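Long-range contacts in Bd3459 (PDB 5CEC), which probably cleaves peptide bonds of bacterial cell-wall peptidoglycan as a serine peptidase of the S13 family, and is bound here by the ankyrin-repeat immunity protein Bd3460: residues 41-46 and 305-310; 90-95 and 106-111; 110-115 and 142-147; 380-385 and 403-408. The protein carries 1 engineered substitution. All coordinates share one frame; numbering follows the deposited sequence.

Interaction 1 of 4, residues 41-46 and 305-310; sequences LNSMCH and ATCEMM
Cys45 and Cys307 are covalently joined, SG to SG at 2.2 Å, and this disulfide ties strand 40-48 to the first turn of helix 307-322. The two sulfurs arrive by different routes. The CB of Cys45 points toward the helix segment, and its SG, standing between the backbone N and the carbonyl carbon (chi1 56°), meets the SG of Cys307; in Cys307 the sulfur lies opposite the backbone N (chi1 -166°). Across the bond the two CB-SG arms are turned nearly square to each other (-102°), and the CA atoms of Cys45 and Cys307 are 6.2 Å apart. Ser43, two residues back on the same side of the strand, brings OG to 3.7 Å from Cys307 CB, while its polar need is met by Asp59. Met44 points the other way and packs on Lys405. The helix start is itself fixed: Thr306 is the N-cap, and its OG1 accepts from Met309 N at 3.0 Å. Cys45 SG also lies 3.8 Å from Glu308 N. With little more than Ser43 packed beside it, the contact depends mainly on the S-S bond, so a covalent link between residues 262 positions apart holds the first strand and the helix at a fixed distance.

Interaction 2 of 4, residues 90-95 and 106-111; sequences FKTKLH and IHIEGS
His95 and His107 are paired across an antiparallel beta hairpin, strands 91-98 and 104-109, whose segment axes run at 159°. Their backbones form a hydrogen-bonded pair, His95 N to His107 O at 2.9 Å and His107 N to His95 O at 3.0 Å. Lys93 and Glu109 form the next such pair, with Lys93 N to Glu109 O at 3.0 Å and Glu109 N to Lys93 O at 2.8 Å. Leu94 and Ile108 sit between them as a non-hydrogen-bonded pair. Leu94 also leans on Ile106, CG to CG2 at 3.8 Å, on the face covered by helix 118-130.

The other face is polar. His95 NE2 donates to Glu109 OE1 over 2.7 Å, using the anti lone pair of the carboxylate. Glu109 reaches it with an extended chain, CG opposite the backbone N (chi1 173°), and ring and carboxylate planes are only 13° apart, so the bond holds both groups nearly coplanar. A bound sulfate, probably from the crystallisation liquor, also approaches the His95 side chain. His107 takes no part in that bond: its ND1 is paired with Thr140 OG1 and its ring is stacked on Phe224.

Beyond Glu109 the regular pairing stops, and a water bridges the two segments. Ser111 N donates to this water at 2.9 Å, and Thr92 OG1 is hydrogen-bonded to the same molecule at 2.8 Å.

Interaction 3 of 4, residues 110-115 and 142-147; sequences GSRDPL and DENFLL
Arg112, Gly110 and Leu146 bury the most surface in this meeting of two loops, one leading from strand 104-109 to helix 118-130, the other following strand 135-141; Asn144, close behind, is the main polar partner. Arg112 buries the largest area. Its chain turns about its CG-CD bond (chi3 72°), folding the guanidinium back over the 142-147 loop. NH1 then donates to Asn144 OD1 at 3.0 Å, on a lone pair in the carbonyl plane and within the guanidinium plane, although the two flat groups stand almost perpendicular (88°). NE has its own partner in Asn262 OD1.

Leu146 lies against one guanidinium face, with CD1 offset toward the rim and CD2 3.8 Å from NH2 of Arg112; CD1 also packs on Arg112 CA.

Gly110 offers no side chain, which allows very close backbone approach: its CA lies 3.9 Å from Phe145 CA. Its N donates to Asp142 OD1 at 2.9 Å. The same oxygen accepts from Asn144 N at 3.0 Å, from the other face of the carboxylate, closing an Asx turn within the type I turn from Asp142 to Phe145.

Asn144 is gripped at both ends. Its backbone O accepts from Arg112 N at 2.8 Å, and its ND2 donates to a water that in turn donates to Gly110 O and Asp142 OD2.

One carboxylate oxygen thus shapes its own turn and binds the facing loop. Polar bonds from main-chain and side-chain atoms fix the register of these irregular loops, while Leu146 adds an apolar surface against Arg112.

Interaction 4 of 4, residues 380-385 and 403-408; sequences FAVLMH and KNKVSQ
Phe380 and Val406 meet where a helix packs on a face of an antiparallel sheet, in a fold related to beta-lactamases: strand 376-385 lies under helix 394-411. The segment axes are 9.7 Å apart and run at 152°. The side chain of Phe380 crosses that of Val406 at about a right angle. Val406 places CG1 opposite its backbone N (chi1 177°), over one ring face but offset toward the rim, while CG2 touches the ring at CE1, 3.7 Å away. The same CG2 lies 4.0 Å from Val382 CG2, so one methyl fills the angle between two strand residues.

Farther along the strand the partner becomes Lys405, whose aliphatic chain serves as apolar surface beside Val382 and Met384. Other parts of the helix face Bd3460, where Lys403 forms a salt bridge with Asp107 of the immunity protein and Gln408 NE2 is hydrogen-bonded to Ala207 O of Bd3460. Within the helix, Lys403 O accepts from both the N and the OG of Ser407. Met384 is bent at chi2 (-68°) and again at chi3, which brings its SD to 4.2 Å from Lys405 CE.

In the fold
The four contacts form two groups on opposite sides of the chain's centre. Interactions 1 and 4 have centres about 10 Å apart and share one sheet: strands 40-48 and 376-385 are neighbours, joined by Ser43 O to Leu383 N at 2.8 Å. Interactions 2 and 3, centres about 8 Å apart, share Gly110 and Ser111, the loop contact continuing where the hairpin ends. The centres of interactions 1 and 2 are about 42 Å apart. Chemistry follows place: interactions 1, 2 and 4 are buried, held respectively by a disulfide, sheet pairing and apolar packing, whereas partly buried interaction 3 relies on mixed backbone, side-chain and water-mediated bonds. The helix of interaction 4 also faces Bd3460.

Interaction 1 of 4, residues 41-46 and 305-310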
loop_
_atom_site.group_PDB
_atom_site.type_symbol
_atom_site.label_atom_id
_atom_site.label_comp_id
_atom_site.label_asym_id
_atom_site.label_seq_id
_atom_site.Cartn_x
_atom_site.Cartn_y
_atom_site.Cartn_z
ATOM N N LEU A 41 15.902 10.461 12.167
ATOM C CA LEU A 41 14.627 10.400 12.845
ATOM C C LEU A 41 14.058 11.793 13.082
ATOM O O LEU A 41 14.747 12.677 13.552
ATOM C CB LEU A 41 14.792 9.677 14.169
ATOM C CG LEU A 41 13.515 9.441 14.969
ATOM C CD1 LEU A 41 12.507 8.528 14.266
ATOM C CD2 LEU A 41 13.896 8.878 16.328
ATOM N N ASN A 42 12.779 11.976 12.753
ATOM C CA ASN A 42 12.027 13.147 13.221
ATOM C C ASN A 42 11.483 12.844 14.610
ATOM O O ASN A 42 11.796 13.544 15.560
ATOM C CB ASN A 42 10.894 13.499 12.258
ATOM C CG ASN A 42 11.369 14.220 11.024
ATOM O OD1 ASN A 42 12.392 14.903 11.064
ATOM N ND2 ASN A 42 10.633 14.058 9.902
ATOM N N SER A 43 10.677 11.793 14.731
ATOM C CA SER A 43 10.182 11.355 16.036
ATOM C C SER A 43 9.697 9.928 16.023
ATOM O O SER A 43 9.151 9.478 15.033
ATOM C CB SER A 43 9.039 12.268 16.516
ATOM O OG SER A 43 8.632 11.984 17.832
ATOM N N MET A 44 9.857 9.249 17.167
ATOM C CA MET A 44 9.229 7.957 17.426
ATOM C C MET A 44 8.568 7.995 18.768
ATOM O O MET A 44 9.115 8.510 19.752
ATOM C CB MET A 44 10.252 6.807 17.385
ATOM C CG MET A 44 9.656 5.445 17.669
ATOM S SD MET A 44 10.832 4.115 17.385
ATOM C CE MET A 44 9.801 2.689 17.700
ATOM N N CYS A 45 7.405 7.386 18.819
ATOM C CA CYS A 45 6.659 7.315 20.068
ATOM C C CYS A 45 5.926 5.956 20.138
ATOM O O CYS A 45 5.752 5.267 19.133
ATOM C CB CYS A 45 5.713 8.571 20.260
ATOM S SG CYS A 45 4.576 8.780 18.864
ATOM N N HIS A 46 5.504 5.582 21.335
ATOM C CA HIS A 46 4.785 4.345 21.547
ATOM C C HIS A 46 3.927 4.406 22.814
ATOM O O HIS A 46 4.162 5.239 23.678
ATOM C CB HIS A 46 5.749 3.162 21.616
ATOM C CG HIS A 46 6.605 3.122 22.832
ATOM N ND1 HIS A 46 7.796 3.792 22.931
ATOM C CD2 HIS A 46 6.420 2.497 24.020
ATOM C CE1 HIS A 46 8.338 3.547 24.108
ATOM N NE2 HIS A 46 7.515 2.777 24.798
ATOM N N ALA A 305 1.243 15.877 11.056
ATOM C CA ALA A 305 0.727 15.743 12.422
ATOM C C ALA A 305 1.844 15.346 13.345
ATOM O O ALA A 305 2.963 15.007 12.907
ATOM C CB ALA A 305 -0.380 14.693 12.500
ATOM N N THR A 306 1.551 15.379 14.640
ATOM C CA THR A 306 2.513 14.943 15.631
ATOM C C THR A 306 2.509 13.423 15.765
ATOM O O THR A 306 1.511 12.757 15.516
ATOM C CB THR A 306 2.251 15.595 16.997
ATOM O OG1 THR A 306 1.058 15.047 17.556
ATOM C CG2 THR A 306 2.135 17.135 16.903
ATOM N N CYS A 307 3.621 12.901 16.261
ATOM C CA CYS A 307 3.749 11.479 16.549
ATOM C C CYS A 307 2.710 11.104 17.640
ATOM O O CYS A 307 2.048 10.072 17.537
ATOM C CB CYS A 307 5.172 11.172 16.977
ATOM S SG CYS A 307 5.587 9.429 16.980
ATOM N N GLU A 308 2.549 11.954 18.670
ATOM C CA GLU A 308 1.520 11.727 19.694
ATOM C C GLU A 308 0.126 11.580 19.095
ATOM O O GLU A 308 -0.641 10.686 19.479
ATOM C CB GLU A 308 1.492 12.843 20.754
ATOM C CG GLU A 308 2.632 12.776 21.740
ATOM C CD GLU A 308 2.472 13.718 22.920
ATOM O OE1 GLU A 308 1.487 14.487 22.983
ATOM O OE2 GLU A 308 3.339 13.678 23.813
ATOM N N MET A 309 -0.192 12.430 18.113
ATOM C CA MET A 309 -1.490 12.349 17.456
ATOM C C MET A 309 -1.679 10.986 16.769
ATOM O O MET A 309 -2.790 10.434 16.741
ATOM C CB MET A 309 -1.685 13.480 16.450
ATOM C CG MET A 309 -2.152 14.783 17.062
ATOM S SD MET A 309 -3.779 14.706 17.846
ATOM C CE MET A 309 -4.670 13.648 16.747
ATOM N N MET A 310 -0.612 10.448 16.173
ATOM C CA MET A 310 -0.710 9.129 15.565
ATOM C C MET A 310 -1.044 8.023 16.578
ATOM O O MET A 310 -1.847 7.129 16.308
ATOM C CB MET A 310 0.560 8.829 14.767
ATOM C CG MET A 310 0.793 9.751 13.584
ATOM S SD MET A 310 -0.588 9.838 12.399
ATOM C CE MET A 310 -1.526 11.241 12.983
#

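Interaction 2 of 4, residues 90-95 and 106-111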
loop_
_atom_site.group_PDB
_atom_site.type_symbol
_atom_site.label_atom_id
_atom_site.label_comp_id
_atom_site.label_asym_id
_atom_site.label_seq_id
_atom_site.Cartn_x
_atom_site.Cartn_y
_atom_site.Cartn_z
ATOM N N PHE A 90 -21.909 0.777 0.900
ATOM C CA PHE A 90 -22.322 1.779 -0.047
ATOM C C PHE A 90 -23.373 1.123 -0.923
ATOM O O PHE A 90 -23.090 0.141 -1.612
ATOM C CB PHE A 90 -21.112 2.223 -0.868
ATOM C CG PHE A 90 -20.106 2.982 -0.037
ATOM C CD1 PHE A 90 -19.109 2.330 0.678
ATOM C CD2 PHE A 90 -20.185 4.364 0.061
ATOM C CE1 PHE A 90 -18.221 3.037 1.483
ATOM C CE2 PHE A 90 -19.305 5.079 0.877
ATOM C CZ PHE A 90 -18.311 4.413 1.572
ATOM N N LYS A 91 -24.577 1.686 -0.901
ATOM C CA LYS A 91 -25.762 1.046 -1.528
ATOM C C LYS A 91 -26.073 1.755 -2.838
ATOM O O LYS A 91 -26.862 2.716 -2.867
ATOM C CB LYS A 91 -26.937 1.069 -0.553
ATOM C CG LYS A 91 -26.624 0.345 0.734
ATOM C CD LYS A 91 -27.730 0.536 1.761
ATOM C CE LYS A 91 -27.232 0.306 3.178
ATOM N NZ LYS A 91 -26.090 1.203 3.577
ATOM N N THR A 92 -25.420 1.321 -3.917
ATOM C CA THR A 92 -25.673 1.886 -5.252
ATOM C C THR A 92 -27.018 1.319 -5.716
ATOM O O THR A 92 -27.260 0.114 -5.603
ATOM C CB THR A 92 -24.547 1.491 -6.221
ATOM O OG1 THR A 92 -23.302 1.965 -5.698
ATOM C CG2 THR A 92 -24.761 2.080 -7.599
ATOM N N LYS A 93 -27.911 2.198 -6.174
ATOM C CA LYS A 93 -29.236 1.784 -6.598
ATOM C C LYS A 93 -29.375 1.885 -8.109
ATOM O O LYS A 93 -28.899 2.826 -8.740
ATOM C CB LYS A 93 -30.289 2.629 -5.879
ATOM C CG LYS A 93 -30.313 2.374 -4.386
ATOM C CD LYS A 93 -31.314 3.285 -3.681
ATOM C CE LYS A 93 -31.627 2.755 -2.284
ATOM N NZ LYS A 93 -32.743 3.495 -1.642
ATOM N N LEU A 94 -29.959 0.863 -8.703
ATOM C CA LEU A 94 -30.258 0.858 -10.120
ATOM C C LEU A 94 -31.779 0.879 -10.231
ATOM O O LEU A 94 -32.469 0.007 -9.709
ATOM C CB LEU A 94 -29.698 -0.391 -10.768
ATOM C CG LEU A 94 -28.256 -0.309 -11.283
ATOM C CD1 LEU A 94 -27.283 -0.173 -10.153
ATOM C CD2 LEU A 94 -27.978 -1.547 -12.119
ATOM N N HIS A 95 -32.285 1.841 -10.961
ATOM C CA HIS A 95 -33.706 1.973 -11.231
ATOM C C HIS A 95 -33.943 1.422 -12.621
ATOM O O HIS A 95 -33.465 2.004 -13.579
ATOM C CB HIS A 95 -34.099 3.438 -11.116
ATOM C CG HIS A 95 -33.848 4.005 -9.760
ATOM N ND1 HIS A 95 -34.816 3.986 -8.784
ATOM C CD2 HIS A 95 -32.748 4.561 -9.191
ATOM C CE1 HIS A 95 -34.343 4.545 -7.685
ATOM N NE2 HIS A 95 -33.089 4.900 -7.901
ATOM N N ILE A 106 -31.958 2.035 -17.480
ATOM C CA ILE A 106 -31.399 1.944 -16.143
ATOM C C ILE A 106 -30.863 3.286 -15.723
ATOM O O ILE A 106 -30.045 3.870 -16.423
ATOM C CB ILE A 106 -30.301 0.895 -16.019
ATOM C CG1 ILE A 106 -30.864 -0.487 -16.375
ATOM C CG2 ILE A 106 -29.727 0.880 -14.598
ATOM C CD1 ILE A 106 -29.872 -1.618 -16.244
ATOM N N HIS A 107 -31.296 3.760 -14.560
ATOM C CA HIS A 107 -30.706 4.940 -13.942
ATOM C C HIS A 107 -29.915 4.520 -12.714
ATOM O O HIS A 107 -30.465 3.861 -11.836
ATOM C CB HIS A 107 -31.748 5.971 -13.514
ATOM C CG HIS A 107 -31.176 7.131 -12.750
ATOM N ND1 HIS A 107 -30.450 8.136 -13.353
ATOM C CD2 HIS A 107 -31.213 7.436 -11.431
ATOM C CE1 HIS A 107 -30.108 9.029 -12.441
ATOM N NE2 HIS A 107 -30.534 8.617 -11.267
ATOM N N ILE A 108 -28.633 4.880 -12.651
ATOM C CA ILE A 108 -27.795 4.621 -11.477
ATOM C C ILE A 108 -27.851 5.794 -10.485
ATOM O O ILE A 108 -27.430 6.911 -10.793
ATOM C CB ILE A 108 -26.339 4.335 -11.855
ATOM C CG1 ILE A 108 -26.239 3.124 -12.808
ATOM C CG2 ILE A 108 -25.524 4.081 -10.601
ATOM C CD1 ILE A 108 -24.857 2.897 -13.375
ATOM N N GLU A 109 -28.431 5.533 -9.325
ATOM C CA GLU A 109 -28.450 6.440 -8.210
ATOM C C GLU A 109 -27.244 6.078 -7.362
ATOM O O GLU A 109 -27.226 5.049 -6.673
ATOM C CB GLU A 109 -29.783 6.297 -7.448
ATOM C CG GLU A 109 -29.827 7.089 -6.144
ATOM C CD GLU A 109 -31.111 6.885 -5.351
ATOM O OE1 GLU A 109 -31.987 6.118 -5.794
ATOM O OE2 GLU A 109 -31.234 7.472 -4.252
ATOM N N GLY A 110 -26.195 6.897 -7.460
ATOM C CA GLY A 110 -24.941 6.535 -6.831
ATOM C C GLY A 110 -24.934 6.620 -5.317
ATOM O O GLY A 110 -25.781 7.266 -4.710
ATOM N N SER A 111 -23.958 5.952 -4.728
ATOM C CA SER A 111 -23.735 5.935 -3.308
ATOM C C SER A 111 -22.396 6.566 -2.889
ATOM O O SER A 111 -22.041 6.506 -1.717
ATOM C CB SER A 111 -23.756 4.491 -2.791
ATOM O OG SER A 111 -22.734 3.739 -3.409
HETATM O O HOH W 1 -22.197 4.446 -6.505
#

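Interaction 3 of 4, residues 110-115 and 142-147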
loop_
_atom_site.group_PDB
_atom_site.type_symbol
_atom_site.label_atom_id
_atom_site.label_comp_id
_atom_site.label_asym_id
_atom_site.label_seq_id
_atom_site.Cartn_x
_atom_site.Cartn_y
_atom_site.Cartn_z
ATOM N N GLY A 110 -26.195 6.897 -7.460
ATOM C CA GLY A 110 -24.941 6.535 -6.831
ATOM C C GLY A 110 -24.934 6.620 -5.317
ATOM O O GLY A 110 -25.781 7.266 -4.710
ATOM N N SER A 111 -23.958 5.952 -4.728
ATOM C CA SER A 111 -23.735 5.935 -3.308
ATOM C C SER A 111 -22.396 6.566 -2.889
ATOM O O SER A 111 -22.041 6.506 -1.717
ATOM C CB SER A 111 -23.756 4.491 -2.791
ATOM O OG SER A 111 -22.734 3.739 -3.409
ATOM N N ARG A 112 -21.620 7.066 -3.857
ATOM C CA ARG A 112 -20.239 7.512 -3.631
ATOM C C ARG A 112 -19.324 6.390 -3.150
ATOM O O ARG A 112 -18.288 6.611 -2.540
ATOM C CB ARG A 112 -20.170 8.722 -2.697
ATOM C CG ARG A 112 -21.076 9.860 -3.133
ATOM C CD ARG A 112 -20.702 11.184 -2.460
ATOM N NE ARG A 112 -19.453 11.722 -2.998
ATOM C CZ ARG A 112 -19.333 12.412 -4.125
ATOM N NH1 ARG A 112 -20.409 12.710 -4.872
ATOM N NH2 ARG A 112 -18.118 12.810 -4.501
ATOM N N ASP A 113 -19.665 5.157 -3.538
ATOM C CA ASP A 113 -18.781 3.994 -3.302
ATOM C C ASP A 113 -17.393 4.408 -3.825
ATOM O O ASP A 113 -17.256 4.735 -5.008
ATOM C CB ASP A 113 -19.362 2.780 -4.054
ATOM C CG ASP A 113 -18.559 1.517 -3.912
ATOM O OD1 ASP A 113 -17.369 1.536 -3.543
ATOM O OD2 ASP A 113 -19.177 0.468 -4.193
ATOM N N PRO A 114 -16.365 4.330 -2.969
ATOM C CA PRO A 114 -15.006 4.783 -3.328
ATOM C C PRO A 114 -14.124 3.704 -3.901
ATOM O O PRO A 114 -12.924 3.905 -4.041
ATOM C CB PRO A 114 -14.447 5.269 -1.984
ATOM C CG PRO A 114 -15.053 4.319 -1.023
ATOM C CD PRO A 114 -16.456 4.047 -1.529
ATOM N N LEU A 115 -14.720 2.561 -4.239
ATOM C CA LEU A 115 -13.999 1.454 -4.863
ATOM C C LEU A 115 -14.796 0.883 -6.013
ATOM O O LEU A 115 -14.880 -0.326 -6.181
ATOM C CB LEU A 115 -13.639 0.407 -3.798
ATOM C CG LEU A 115 -12.748 -0.763 -4.184
ATOM C CD1 LEU A 115 -11.582 -0.297 -5.031
ATOM C CD2 LEU A 115 -12.290 -1.550 -2.963
ATOM N N ASP A 142 -26.248 9.566 -11.776
ATOM C CA ASP A 142 -26.225 10.847 -11.058
ATOM C C ASP A 142 -24.814 11.177 -10.549
ATOM O O ASP A 142 -23.822 10.499 -10.834
ATOM C CB ASP A 142 -27.298 10.896 -9.947
ATOM C CG ASP A 142 -27.000 10.024 -8.755
ATOM O OD1 ASP A 142 -25.859 9.529 -8.583
ATOM O OD2 ASP A 142 -27.955 9.839 -7.956
ATOM N N GLU A 143 -24.742 12.290 -9.834
ATOM C CA GLU A 143 -23.484 12.865 -9.404
ATOM C C GLU A 143 -22.832 12.136 -8.242
ATOM O O GLU A 143 -21.707 12.434 -7.879
ATOM C CB GLU A 143 -23.633 14.362 -9.086
ATOM C CG GLU A 143 -24.475 14.687 -7.861
ATOM C CD GLU A 143 -25.959 14.859 -8.118
ATOM O OE1 GLU A 143 -26.563 14.180 -8.991
ATOM O OE2 GLU A 143 -26.550 15.660 -7.380
ATOM N N ASN A 144 -23.501 11.111 -7.715
ATOM C CA ASN A 144 -22.903 10.299 -6.688
ATOM C C ASN A 144 -22.379 8.983 -7.207
ATOM O O ASN A 144 -21.867 8.199 -6.428
ATOM C CB ASN A 144 -23.895 10.088 -5.551
ATOM C CG ASN A 144 -24.212 11.374 -4.845
ATOM O OD1 ASN A 144 -23.306 12.139 -4.523
ATOM N ND2 ASN A 144 -25.487 11.598 -4.572
ATOM N N PHE A 145 -22.515 8.754 -8.521
ATOM C CA PHE A 145 -21.965 7.546 -9.128
ATOM C C PHE A 145 -20.527 7.830 -9.524
ATOM O O PHE A 145 -20.257 8.432 -10.563
ATOM C CB PHE A 145 -22.780 7.086 -10.332
ATOM C CG PHE A 145 -22.212 5.854 -10.998
ATOM C CD1 PHE A 145 -21.936 4.713 -10.251
ATOM C CD2 PHE A 145 -21.874 5.871 -12.359
ATOM C CE1 PHE A 145 -21.392 3.585 -10.868
ATOM C CE2 PHE A 145 -21.338 4.752 -12.970
ATOM C CZ PHE A 145 -21.080 3.614 -12.231
ATOM N N LEU A 146 -19.622 7.454 -8.639
ATOM C CA LEU A 146 -18.198 7.615 -8.866
ATOM C C LEU A 146 -17.688 6.364 -9.529
ATOM O O LEU A 146 -17.917 5.256 -9.046
ATOM C CB LEU A 146 -17.451 7.893 -7.585
ATOM C CG LEU A 146 -18.030 9.013 -6.718
ATOM C CD1 LEU A 146 -17.283 9.093 -5.388
ATOM C CD2 LEU A 146 -18.027 10.355 -7.453
ATOM N N LEU A 147 -17.079 6.525 -10.689
ATOM C CA LEU A 147 -16.551 5.418 -11.475
ATOM C C LEU A 147 -15.170 5.798 -11.958
ATOM O O LEU A 147 -15.010 6.815 -12.687
ATOM C CB LEU A 147 -17.450 5.117 -12.668
ATOM C CG LEU A 147 -16.976 4.026 -13.607
ATOM C CD1 LEU A 147 -17.017 2.664 -12.929
ATOM C CD2 LEU A 147 -17.831 4.018 -14.860
HETATM O O HOH W 2 -27.366 9.459 -5.372
HETATM O O HOH W 3 -19.469 5.065 -6.824
#

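Interaction 4 of 4, residues 380-385 and 403-408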
loop_
_atom_site.group_PDB
_atom_site.type_symbol
_atom_site.label_atom_id
_atom_site.label_comp_id
_atom_site.label_asym_id
_atom_site.label_seq_id
_atom_site.Cartn_x
_atom_site.Cartn_y
_atom_site.Cartn_z
ATOM N N PHE A 380 2.615 2.141 18.043
ATOM C CA PHE A 380 3.829 2.870 17.731
ATOM C C PHE A 380 3.640 3.751 16.516
ATOM O O PHE A 380 2.760 3.511 15.691
ATOM C CB PHE A 380 4.990 1.876 17.466
ATOM C CG PHE A 380 4.889 1.166 16.147
ATOM C CD1 PHE A 380 5.415 1.742 15.008
ATOM C CD2 PHE A 380 4.193 -0.038 16.026
ATOM C CE1 PHE A 380 5.273 1.120 13.780
ATOM C CE2 PHE A 380 4.037 -0.638 14.807
ATOM C CZ PHE A 380 4.582 -0.063 13.694
ATOM N N ALA A 381 4.509 4.743 16.411
ATOM C CA ALA A 381 4.651 5.536 15.189
ATOM C C ALA A 381 6.084 5.979 15.045
ATOM O O ALA A 381 6.722 6.385 16.031
ATOM C CB ALA A 381 3.709 6.708 15.138
ATOM N N VAL A 382 6.600 5.850 13.822
ATOM C CA VAL A 382 7.974 6.269 13.502
ATOM C C VAL A 382 7.928 7.218 12.321
ATOM O O VAL A 382 7.413 6.850 11.257
ATOM C CB VAL A 382 8.896 5.073 13.135
ATOM C CG1 VAL A 382 10.343 5.524 13.036
ATOM C CG2 VAL A 382 8.754 3.928 14.121
ATOM N N LEU A 383 8.445 8.433 12.538
ATOM C CA LEU A 383 8.426 9.484 11.532
ATOM C C LEU A 383 9.878 9.789 11.198
ATOM O O LEU A 383 10.589 10.350 12.023
ATOM C CB LEU A 383 7.697 10.727 12.028
ATOM C CG LEU A 383 6.290 10.486 12.581
ATOM C CD1 LEU A 383 5.714 11.794 13.103
ATOM C CD2 LEU A 383 5.367 9.877 11.568
ATOM N N MET A 384 10.341 9.375 10.009
ATOM C CA MET A 384 11.716 9.660 9.557
ATOM C C MET A 384 11.699 10.803 8.589
ATOM O O MET A 384 10.751 10.988 7.839
ATOM C CB MET A 384 12.356 8.479 8.852
ATOM C CG MET A 384 12.414 7.187 9.633
ATOM S SD MET A 384 13.516 7.227 11.059
ATOM C CE MET A 384 15.093 7.465 10.280
ATOM N N HIS A 385 12.811 11.517 8.609
ATOM C CA HIS A 385 13.163 12.483 7.602
ATOM C C HIS A 385 14.002 11.835 6.488
ATOM O O HIS A 385 14.894 11.052 6.759
ATOM C CB HIS A 385 13.982 13.605 8.244
ATOM C CG HIS A 385 14.583 14.483 7.234
ATOM N ND1 HIS A 385 13.856 15.459 6.600
ATOM C CD2 HIS A 385 15.782 14.416 6.604
ATOM C CE1 HIS A 385 14.604 15.981 5.631
ATOM N NE2 HIS A 385 15.765 15.359 5.622
ATOM N N LYS A 403 12.331 -0.348 10.360
ATOM C CA LYS A 403 12.104 -1.740 10.725
ATOM C C LYS A 403 12.934 -2.139 11.927
ATOM O O LYS A 403 12.445 -2.812 12.841
ATOM C CB LYS A 403 12.465 -2.644 9.541
ATOM C CG LYS A 403 11.526 -2.511 8.376
ATOM C CD LYS A 403 11.930 -3.407 7.210
ATOM C CE LYS A 403 10.977 -3.284 6.034
ATOM N NZ LYS A 403 11.392 -4.129 4.899
ATOM N N ASN A 404 14.178 -1.696 11.955
ATOM C CA ASN A 404 15.058 -2.004 13.093
ATOM C C ASN A 404 14.579 -1.350 14.364
ATOM O O ASN A 404 14.664 -1.973 15.422
ATOM C CB ASN A 404 16.517 -1.666 12.772
ATOM C CG ASN A 404 17.115 -2.569 11.664
ATOM O OD1 ASN A 404 16.537 -3.579 11.277
ATOM N ND2 ASN A 404 18.266 -2.226 11.199
ATOM N N LYS A 405 14.065 -0.127 14.272
ATOM C CA LYS A 405 13.532 0.548 15.485
ATOM C C LYS A 405 12.283 -0.173 16.021
ATOM O O LYS A 405 12.107 -0.351 17.247
ATOM C CB LYS A 405 13.202 2.016 15.188
ATOM C CG LYS A 405 14.431 2.906 15.025
ATOM C CD LYS A 405 14.046 4.297 14.593
ATOM C CE LYS A 405 15.225 5.159 14.243
ATOM N NZ LYS A 405 16.098 5.366 15.441
ATOM N N VAL A 406 11.403 -0.596 15.117
ATOM C CA VAL A 406 10.219 -1.340 15.561
ATOM C C VAL A 406 10.635 -2.705 16.123
ATOM O O VAL A 406 10.096 -3.156 17.145
ATOM C CB VAL A 406 9.180 -1.467 14.432
ATOM C CG1 VAL A 406 7.987 -2.310 14.881
ATOM C CG2 VAL A 406 8.758 -0.073 14.006
ATOM N N SER A 407 11.624 -3.343 15.503
ATOM C CA SER A 407 12.101 -4.637 15.992
ATOM C C SER A 407 12.688 -4.490 17.397
ATOM O O SER A 407 12.469 -5.338 18.279
ATOM C CB SER A 407 13.130 -5.218 15.036
ATOM O OG SER A 407 12.551 -5.449 13.780
ATOM N N GLN A 408 13.416 -3.400 17.626
ATOM C CA GLN A 408 13.997 -3.119 18.951
ATOM C C GLN A 408 12.882 -2.976 19.982
ATOM O O GLN A 408 13.000 -3.512 21.100
ATOM C CB GLN A 408 14.861 -1.853 18.899
ATOM C CG GLN A 408 15.625 -1.539 20.180
ATOM C CD GLN A 408 16.611 -2.640 20.566
ATOM O OE1 GLN A 408 17.305 -3.208 19.730
ATOM N NE2 GLN A 408 16.663 -2.947 21.842
#